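Local coordinates for protein putative nucleotide sugar epimerase/ dehydratase (Bordetella bronchiseptica, PDB 2Q1S) that binds NADH in a Rossmann fold and probably acts as a nucleotide-sugar epimerase or dehydratase in the biosynthesis of the lipopolysaccharide O-antigen, at residues Lys144-Gly152 with Ser184-Ser192; Phe43-Leu52 with Val263-Ile271. One frame throughout, in Å; residues are numbered along the deposited sequence.

Both interactions border the same NADH molecule but hold different parts of it. Interaction 2, where helix 43-54 crosses helix 263-276, offers backbone amides to the pyrophosphate; interaction 1, where strand 145-151 meets helix 180-199, binds the ribose next to the nicotinamide through Ser149 and Lys185. Their centres lie about 17 Å apart. They join directly where CG1 of Val147 packs on CD2 of Leu270 at 3.7 Å, the strand forming part of the central sheet that has helix 180-199 against one face and helices 43-54 and 263-276 against the other. The dinucleotide runs along the C-terminal ends of parallel strands, as in other Rossmann folds, with Tyr181 and Ser86 among its further hydrogen-bonding partners.

Interaction 1 (Lys144-Gly152 with Ser184-Ser192); sequences KKVVYSAAG and SKIFGEFYS. With NAI (1,4-dihydronicotinamide adenine dinucleotide), chain B.
Tyr148 is the first residue of strand 145-151 to reach segment 184-192 of helix 180-199, and its ring lies against the helix backbone, CE2 within 3.5 Å of Gly188 C and with Glu189 N next. With CG anti to the backbone N (chi1 168°), the ring extends to the helix and OH donates to Lys185 O at 2.7 Å, in the carbonyl plane and on a lone pair. Ser192 OG lies obliquely to the same ring, 3.7 Å from CD2, and is bonded to Gly188 O.

Ser149 takes part twice: its carbonyl O accepts from Lys185 NZ at 2.8 Å, nearly head-on, and its OG is hydrogen-bonded to O3D of NADH, the hydroxyl that NZ also reaches. Ala150 CB meets Glu189 OE2 at 3.4 Å, while OE1 forms salt bridges with Arg205 and Arg207. Ala151 closes over Lys185 CB, and its N reaches Glu189 OE2 through a water.

Bent at chi2 and chi3, Lys185 shares a water with Tyr148 OH. By tying Ser149 O to the ribose hydroxyls O3D and O2D, NZ fixes the ribose and the lysine end against each other, consistent with the Tyr-Lys pair of short-chain dehydrogenases, here Tyr181 and Lys185.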
# COMPACT_ATOMS: atom_id res chain seq x y z
N LYS A 144 7.39 -13.33 -20.21
CA LYS A 144 6.20 -14.16 -20.28
C LYS A 144 5.38 -14.08 -18.99
O LYS A 144 4.16 -14.16 -19.07
CB LYS A 144 6.51 -15.66 -20.53
CG LYS A 144 6.52 -16.14 -21.97
CD LYS A 144 7.50 -15.35 -22.80
CE LYS A 144 8.84 -16.01 -22.81
NZ LYS A 144 9.78 -15.33 -23.78
N LYS A 145 6.05 -14.10 -17.84
CA LYS A 145 5.36 -14.09 -16.54
C LYS A 145 6.22 -13.50 -15.49
O LYS A 145 7.44 -13.65 -15.51
CB LYS A 145 4.94 -15.51 -16.13
CG LYS A 145 3.47 -15.64 -15.60
CD LYS A 145 2.41 -15.30 -16.66
CE LYS A 145 2.38 -16.35 -17.79
NZ LYS A 145 1.93 -17.67 -17.27
N VAL A 146 5.54 -12.77 -14.60
CA VAL A 146 6.14 -12.23 -13.38
C VAL A 146 5.38 -12.81 -12.20
O VAL A 146 4.19 -12.52 -12.06
CB VAL A 146 6.04 -10.65 -13.35
CG1 VAL A 146 6.65 -10.13 -12.07
CG2 VAL A 146 6.74 -10.10 -14.60
N VAL A 147 6.04 -13.63 -11.39
CA VAL A 147 5.37 -14.30 -10.30
C VAL A 147 5.78 -13.62 -8.99
O VAL A 147 6.96 -13.53 -8.66
CB VAL A 147 5.75 -15.81 -10.28
CG1 VAL A 147 4.97 -16.52 -9.14
CG2 VAL A 147 5.35 -16.48 -11.64
N TYR A 148 4.75 -13.21 -8.25
CA TYR A 148 4.90 -12.51 -6.97
C TYR A 148 4.43 -13.43 -5.82
O TYR A 148 3.29 -13.93 -5.88
CB TYR A 148 4.04 -11.23 -7.02
CG TYR A 148 3.86 -10.55 -5.64
CD1 TYR A 148 4.97 -10.04 -4.95
CD2 TYR A 148 2.62 -10.42 -5.08
CE1 TYR A 148 4.83 -9.43 -3.74
CE2 TYR A 148 2.46 -9.84 -3.84
CZ TYR A 148 3.55 -9.30 -3.16
OH TYR A 148 3.42 -8.70 -1.95
N SER A 149 5.31 -13.68 -4.84
CA SER A 149 4.92 -14.43 -3.66
C SER A 149 4.12 -13.57 -2.71
O SER A 149 4.65 -12.68 -2.07
CB SER A 149 6.13 -15.03 -2.99
OG SER A 149 7.17 -14.08 -2.82
N ALA A 150 2.82 -13.86 -2.63
CA ALA A 150 1.89 -13.18 -1.77
C ALA A 150 1.65 -14.01 -0.48
O ALA A 150 2.02 -15.19 -0.39
CB ALA A 150 0.60 -12.97 -2.56
N ALA A 151 0.98 -13.44 0.50
CA ALA A 151 0.71 -14.18 1.71
C ALA A 151 -0.67 -14.85 1.69
O ALA A 151 -1.64 -14.29 1.19
CB ALA A 151 0.86 -13.28 2.93
N GLY A 152 -0.75 -16.05 2.26
CA GLY A 152 -1.98 -16.84 2.31
C GLY A 152 -2.74 -16.50 3.57
O GLY A 152 -3.29 -15.41 3.69
N SER A 184 2.24 -4.79 3.54
CA SER A 184 3.13 -4.80 2.35
C SER A 184 2.82 -5.95 1.40
O SER A 184 2.82 -5.78 0.17
CB SER A 184 4.56 -4.94 2.80
OG SER A 184 5.05 -3.72 3.33
N LYS A 185 2.53 -7.14 1.95
CA LYS A 185 2.23 -8.28 1.07
C LYS A 185 0.97 -8.01 0.26
O LYS A 185 0.91 -8.25 -0.93
CB LYS A 185 2.10 -9.61 1.87
CG LYS A 185 3.37 -10.06 2.58
CD LYS A 185 4.61 -9.98 1.72
CE LYS A 185 4.55 -10.87 0.50
NZ LYS A 185 5.86 -10.85 -0.29
N ILE A 186 -0.04 -7.43 0.90
CA ILE A 186 -1.31 -7.11 0.22
C ILE A 186 -1.05 -5.99 -0.81
O ILE A 186 -1.59 -6.02 -1.94
CB ILE A 186 -2.37 -6.67 1.27
CG1 ILE A 186 -2.83 -7.89 2.06
CG2 ILE A 186 -3.48 -5.80 0.64
CD1 ILE A 186 -3.72 -7.50 3.28
N PHE A 187 -0.25 -5.00 -0.43
CA PHE A 187 0.00 -3.89 -1.33
C PHE A 187 0.64 -4.41 -2.63
O PHE A 187 0.34 -3.91 -3.73
CB PHE A 187 0.92 -2.84 -0.70
CG PHE A 187 0.32 -2.10 0.51
CD1 PHE A 187 -1.03 -2.22 0.85
CD2 PHE A 187 1.13 -1.25 1.26
CE1 PHE A 187 -1.55 -1.52 1.95
CE2 PHE A 187 0.58 -0.56 2.38
CZ PHE A 187 -0.73 -0.71 2.68
N GLY A 188 1.51 -5.42 -2.51
CA GLY A 188 2.13 -5.99 -3.70
C GLY A 188 1.08 -6.71 -4.58
O GLY A 188 1.24 -6.77 -5.81
N GLU A 189 0.01 -7.24 -3.98
CA GLU A 189 -1.12 -7.74 -4.79
C GLU A 189 -1.84 -6.62 -5.55
O GLU A 189 -2.11 -6.76 -6.75
CB GLU A 189 -2.11 -8.56 -3.99
CG GLU A 189 -1.54 -9.91 -3.45
CD GLU A 189 -2.62 -10.95 -3.24
OE1 GLU A 189 -3.54 -11.06 -4.06
OE2 GLU A 189 -2.50 -11.65 -2.20
N PHE A 190 -2.08 -5.49 -4.87
CA PHE A 190 -2.65 -4.31 -5.53
C PHE A 190 -1.78 -3.93 -6.73
O PHE A 190 -2.30 -3.71 -7.84
CB PHE A 190 -2.77 -3.10 -4.57
CG PHE A 190 -4.00 -3.10 -3.71
CD1 PHE A 190 -5.15 -2.48 -4.15
CD2 PHE A 190 -3.97 -3.60 -2.41
CE1 PHE A 190 -6.32 -2.42 -3.32
CE2 PHE A 190 -5.11 -3.58 -1.59
CZ PHE A 190 -6.27 -2.96 -2.04
N TYR A 191 -0.47 -3.82 -6.52
CA TYR A 191 0.43 -3.43 -7.60
C TYR A 191 0.38 -4.44 -8.74
O TYR A 191 0.44 -4.09 -9.93
CB TYR A 191 1.88 -3.32 -7.13
CG TYR A 191 2.14 -2.19 -6.13
CD1 TYR A 191 1.50 -0.96 -6.20
CD2 TYR A 191 3.11 -2.35 -5.13
CE1 TYR A 191 1.81 0.06 -5.29
CE2 TYR A 191 3.40 -1.37 -4.23
CZ TYR A 191 2.79 -0.12 -4.28
OH TYR A 191 3.16 0.85 -3.36
N SER A 192 0.32 -5.72 -8.37
CA SER A 192 0.31 -6.77 -9.37
C SER A 192 -0.91 -6.66 -10.28
O SER A 192 -0.84 -6.88 -11.52
CB SER A 192 0.35 -8.13 -8.67
OG SER A 192 1.58 -8.36 -8.03
PA NAI B . 13.54 -14.90 3.20
O1A NAI B . 13.68 -13.77 4.15
O2A NAI B . 14.47 -16.13 3.35
O5B NAI B . 13.59 -14.43 1.73
C5B NAI B . 13.43 -13.08 1.29
C4B NAI B . 14.67 -12.60 0.55
O4B NAI B . 14.48 -11.24 0.18
C3B NAI B . 15.93 -12.67 1.46
O3B NAI B . 16.98 -13.37 0.78
C2B NAI B . 16.32 -11.20 1.60
O2B NAI B . 17.74 -10.89 1.74
C1B NAI B . 15.77 -10.60 0.30
N9A NAI B . 15.60 -9.16 0.31
C8A NAI B . 15.15 -8.39 1.35
N7A NAI B . 15.10 -7.12 0.95
C5A NAI B . 15.49 -7.02 -0.35
C6A NAI B . 15.67 -5.97 -1.36
N6A NAI B . 15.41 -4.68 -1.12
N1A NAI B . 16.11 -6.31 -2.61
C2A NAI B . 16.38 -7.61 -2.88
N3A NAI B . 16.25 -8.65 -2.03
C4A NAI B . 15.80 -8.42 -0.75
O3 NAI B . 12.03 -15.38 3.42
PN NAI B . 11.17 -16.49 2.60
O1N NAI B . 10.38 -17.26 3.54
O2N NAI B . 12.12 -17.10 1.60
O5D NAI B . 10.19 -15.52 1.72
C5D NAI B . 10.17 -15.54 0.29
C4D NAI B . 8.86 -14.89 -0.16
O4D NAI B . 7.79 -15.71 0.25
C3D NAI B . 8.59 -13.55 0.53
O3D NAI B . 8.04 -12.67 -0.46
C2D NAI B . 7.60 -13.89 1.61
O2D NAI B . 6.79 -12.73 1.95
C1D NAI B . 6.77 -14.96 0.96
N1N NAI B . 6.10 -15.82 1.89
C2N NAI B . 6.76 -16.76 2.64
C3N NAI B . 6.07 -17.60 3.51
C7N NAI B . 6.78 -18.64 4.37
O7N NAI B . 6.11 -19.35 5.09
N7N NAI B . 8.13 -18.73 4.23
C4N NAI B . 4.65 -17.53 3.60
C5N NAI B . 3.99 -16.56 2.77
C6N NAI B . 4.74 -15.76 1.92
O HOH W 1 6.45 -8.08 -0.81
O HOH W 2 -0.81 -10.87 0.07

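Interaction 2 (Phe43-Leu52 with Val263-Ile271); sequences FVGSNLVKRL and VEDVANGLI. With NAI (1,4-dihydronicotinamide adenine dinucleotide), chain B.
Val263 sits at the centre of the N-terminal half of this contact, wedged between the ring of Phe43 and the amide of Asn47. Its CG2 lies 3.6 Å from Phe43 CE1, approaching the ring obliquely, while CG1 meets Asn47 CG at the same distance, the two side chains crossing at about a right angle. Beside it, Val44 CG1 touches both Val266 CG1 and Leu270 CD1. The helices come nearest at Leu48 and Ala267, whose CA atoms are 4.8 Å apart; the small methyl of Ala267 lies against the backbone of Leu48, and Leu48 CD1 continues past it to Ile271 CG1 at 3.6 Å.

At the far end the contact turns polar. Arg51 NE donates to Asn268 OD1 at 2.8 Å, almost straight (165°) and on a lone pair in the carbonyl plane, with the guanidinium and amide planes 81° apart. Turned opposite the backbone N, Arg51 CG rests on Ile271 CD1; the bend at chi2 then steers the rest of the chain toward Asn268, and NH1 forms a salt bridge to Glu54.

Further out, Asn47 is held by its ND2, which donates to Phe43 O and also to Pro214 O, steadying the amide that Val263 packs against. Phe104 on strand 102-105 supports Leu48 and Leu270, and Val211 on strand 203-212 touches both Val263 and Val266.

The helices cross at -67° with their axes 8.8 Å apart, side by side on one face of the sheet. The first begins at the pyrophosphate of NADH: Phe43 N bonds O2A at 2.8 Å and Val44 N bonds O2N at 2.9 Å. It follows a glycine-rich turn, consistent with the dinucleotide-binding element of the Rossmann fold.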
# COMPACT_ATOMS: atom_id res chain seq x y z
N PHE A 43 15.23 -18.26 1.68
CA PHE A 43 14.78 -19.63 1.90
C PHE A 43 14.04 -20.19 0.69
O PHE A 43 14.52 -21.14 0.04
CB PHE A 43 13.91 -19.67 3.16
CG PHE A 43 13.11 -20.93 3.33
CD1 PHE A 43 13.65 -22.21 3.06
CD2 PHE A 43 11.82 -20.84 3.84
CE1 PHE A 43 12.87 -23.35 3.24
CE2 PHE A 43 11.05 -21.98 4.04
CZ PHE A 43 11.58 -23.24 3.73
N VAL A 44 12.89 -19.62 0.34
CA VAL A 44 12.13 -20.11 -0.82
C VAL A 44 12.95 -19.85 -2.08
O VAL A 44 13.06 -20.72 -2.93
CB VAL A 44 10.76 -19.43 -0.92
CG1 VAL A 44 10.07 -19.87 -2.21
CG2 VAL A 44 9.92 -19.79 0.32
N GLY A 45 13.60 -18.69 -2.15
CA GLY A 45 14.36 -18.31 -3.34
C GLY A 45 15.49 -19.26 -3.69
O GLY A 45 15.56 -19.66 -4.87
N SER A 46 16.33 -19.58 -2.70
CA SER A 46 17.45 -20.55 -2.93
C SER A 46 16.91 -21.90 -3.45
O SER A 46 17.54 -22.50 -4.34
CB SER A 46 18.29 -20.75 -1.67
OG SER A 46 17.52 -21.38 -0.67
N ASN A 47 15.78 -22.35 -2.91
CA ASN A 47 15.18 -23.62 -3.35
C ASN A 47 14.63 -23.52 -4.76
O ASN A 47 14.74 -24.46 -5.55
CB ASN A 47 14.09 -24.10 -2.37
CG ASN A 47 14.69 -24.79 -1.15
OD1 ASN A 47 15.05 -25.99 -1.20
ND2 ASN A 47 14.84 -24.03 -0.05
N LEU A 48 14.01 -22.38 -5.09
CA LEU A 48 13.56 -22.14 -6.44
C LEU A 48 14.73 -22.12 -7.44
O LEU A 48 14.62 -22.68 -8.55
CB LEU A 48 12.78 -20.80 -6.48
CG LEU A 48 12.23 -20.43 -7.86
CD1 LEU A 48 11.26 -21.45 -8.46
CD2 LEU A 48 11.54 -19.07 -7.84
N VAL A 49 15.81 -21.44 -7.10
CA VAL A 49 16.99 -21.38 -7.95
C VAL A 49 17.51 -22.79 -8.25
O VAL A 49 17.76 -23.11 -9.41
CB VAL A 49 18.06 -20.41 -7.41
CG1 VAL A 49 19.34 -20.49 -8.21
CG2 VAL A 49 17.51 -18.96 -7.43
N LYS A 50 17.63 -23.61 -7.20
CA LYS A 50 18.09 -25.01 -7.34
C LYS A 50 17.19 -25.75 -8.32
O LYS A 50 17.68 -26.49 -9.19
CB LYS A 50 18.09 -25.74 -5.98
CG LYS A 50 18.56 -27.20 -6.02
N ARG A 51 15.88 -25.58 -8.18
CA ARG A 51 14.95 -26.30 -9.02
C ARG A 51 14.99 -25.80 -10.48
O ARG A 51 14.96 -26.61 -11.44
CB ARG A 51 13.56 -26.26 -8.40
CG ARG A 51 12.47 -26.95 -9.18
CD ARG A 51 12.73 -28.46 -9.35
NE ARG A 51 11.58 -29.10 -9.97
CZ ARG A 51 11.65 -30.19 -10.73
NH1 ARG A 51 12.82 -30.77 -10.94
NH2 ARG A 51 10.53 -30.69 -11.27
N LEU A 52 15.16 -24.48 -10.65
CA LEU A 52 15.29 -23.89 -11.99
C LEU A 52 16.53 -24.42 -12.72
O LEU A 52 16.47 -24.76 -13.91
CB LEU A 52 15.37 -22.36 -11.92
CG LEU A 52 14.08 -21.60 -11.55
CD1 LEU A 52 14.41 -20.15 -11.21
CD2 LEU A 52 13.06 -21.69 -12.64
N VAL A 263 9.00 -26.88 1.09
CA VAL A 263 9.51 -25.82 0.24
C VAL A 263 9.71 -26.26 -1.23
O VAL A 263 9.50 -25.47 -2.13
CB VAL A 263 10.84 -25.23 0.82
CG1 VAL A 263 12.02 -26.28 0.79
CG2 VAL A 263 11.21 -23.93 0.13
N GLU A 264 10.08 -27.52 -1.47
CA GLU A 264 10.21 -27.98 -2.84
C GLU A 264 8.88 -28.00 -3.58
O GLU A 264 8.85 -27.78 -4.77
CB GLU A 264 10.88 -29.36 -2.86
CG GLU A 264 12.32 -29.30 -2.25
CD GLU A 264 13.08 -30.62 -2.24
OE1 GLU A 264 12.62 -31.60 -2.88
OE2 GLU A 264 14.15 -30.67 -1.58
N ASP A 265 7.78 -28.26 -2.86
CA ASP A 265 6.45 -28.12 -3.45
C ASP A 265 6.17 -26.64 -3.78
O ASP A 265 5.61 -26.35 -4.84
CB ASP A 265 5.35 -28.66 -2.53
CG ASP A 265 5.24 -30.21 -2.55
OD1 ASP A 265 5.74 -30.86 -3.51
OD2 ASP A 265 4.64 -30.74 -1.60
N VAL A 266 6.55 -25.73 -2.88
CA VAL A 266 6.35 -24.30 -3.15
C VAL A 266 7.16 -23.91 -4.40
O VAL A 266 6.64 -23.20 -5.26
CB VAL A 266 6.72 -23.43 -1.92
CG1 VAL A 266 6.74 -21.93 -2.32
CG2 VAL A 266 5.76 -23.72 -0.77
N ALA A 267 8.43 -24.32 -4.48
CA ALA A 267 9.20 -24.02 -5.70
C ALA A 267 8.50 -24.52 -6.98
O ALA A 267 8.39 -23.78 -7.97
CB ALA A 267 10.62 -24.53 -5.61
N ASN A 268 8.00 -25.76 -6.96
CA ASN A 268 7.28 -26.25 -8.11
C ASN A 268 5.97 -25.49 -8.39
O ASN A 268 5.60 -25.30 -9.54
CB ASN A 268 7.04 -27.76 -8.01
CG ASN A 268 8.30 -28.55 -8.25
OD1 ASN A 268 9.09 -28.20 -9.14
ND2 ASN A 268 8.50 -29.63 -7.49
N GLY A 269 5.29 -25.08 -7.32
CA GLY A 269 4.07 -24.24 -7.44
C GLY A 269 4.37 -22.91 -8.11
O GLY A 269 3.64 -22.50 -9.02
N LEU A 270 5.48 -22.27 -7.70
CA LEU A 270 5.89 -21.01 -8.30
C LEU A 270 6.23 -21.21 -9.78
O LEU A 270 5.84 -20.40 -10.63
CB LEU A 270 7.13 -20.47 -7.57
CG LEU A 270 6.89 -19.90 -6.16
CD1 LEU A 270 8.19 -19.74 -5.48
CD2 LEU A 270 6.16 -18.52 -6.23
N ILE A 271 6.93 -22.31 -10.09
CA ILE A 271 7.22 -22.61 -11.49
C ILE A 271 5.95 -22.87 -12.32
O ILE A 271 5.83 -22.42 -13.49
CB ILE A 271 8.23 -23.77 -11.57
CG1 ILE A 271 9.60 -23.29 -11.03
CG2 ILE A 271 8.32 -24.32 -13.02
CD1 ILE A 271 10.56 -24.39 -10.71
PA NAI B . 13.54 -14.90 3.20
O1A NAI B . 13.68 -13.77 4.15
O2A NAI B . 14.47 -16.13 3.35
O5B NAI B . 13.59 -14.43 1.73
C5B NAI B . 13.43 -13.08 1.29
C4B NAI B . 14.67 -12.60 0.55
O4B NAI B . 14.48 -11.24 0.18
C3B NAI B . 15.93 -12.67 1.46
O3B NAI B . 16.98 -13.37 0.78
C2B NAI B . 16.32 -11.20 1.60
O2B NAI B . 17.74 -10.89 1.74
C1B NAI B . 15.77 -10.60 0.30
N9A NAI B . 15.60 -9.16 0.31
C8A NAI B . 15.15 -8.39 1.35
N7A NAI B . 15.10 -7.12 0.95
C5A NAI B . 15.49 -7.02 -0.35
C6A NAI B . 15.67 -5.97 -1.36
N6A NAI B . 15.41 -4.68 -1.12
N1A NAI B . 16.11 -6.31 -2.61
C2A NAI B . 16.38 -7.61 -2.88
N3A NAI B . 16.25 -8.65 -2.03
C4A NAI B . 15.80 -8.42 -0.75
O3 NAI B . 12.03 -15.38 3.42
PN NAI B . 11.17 -16.49 2.60
O1N NAI B . 10.38 -17.26 3.54
O2N NAI B . 12.12 -17.10 1.60
O5D NAI B . 10.19 -15.52 1.72
C5D NAI B . 10.17 -15.54 0.29
C4D NAI B . 8.86 -14.89 -0.16
O4D NAI B . 7.79 -15.71 0.25
C3D NAI B . 8.59 -13.55 0.53
O3D NAI B . 8.04 -12.67 -0.46
C2D NAI B . 7.60 -13.89 1.61
O2D NAI B . 6.79 -12.73 1.95
C1D NAI B . 6.77 -14.96 0.96
N1N NAI B . 6.10 -15.82 1.89
C2N NAI B . 6.76 -16.76 2.64
C3N NAI B . 6.07 -17.60 3.51
C7N NAI B . 6.78 -18.64 4.37
O7N NAI B . 6.11 -19.35 5.09
N7N NAI B . 8.13 -18.73 4.23
C4N NAI B . 4.65 -17.53 3.60
C5N NAI B . 3.99 -16.56 2.77
C6N NAI B . 4.74 -15.76 1.92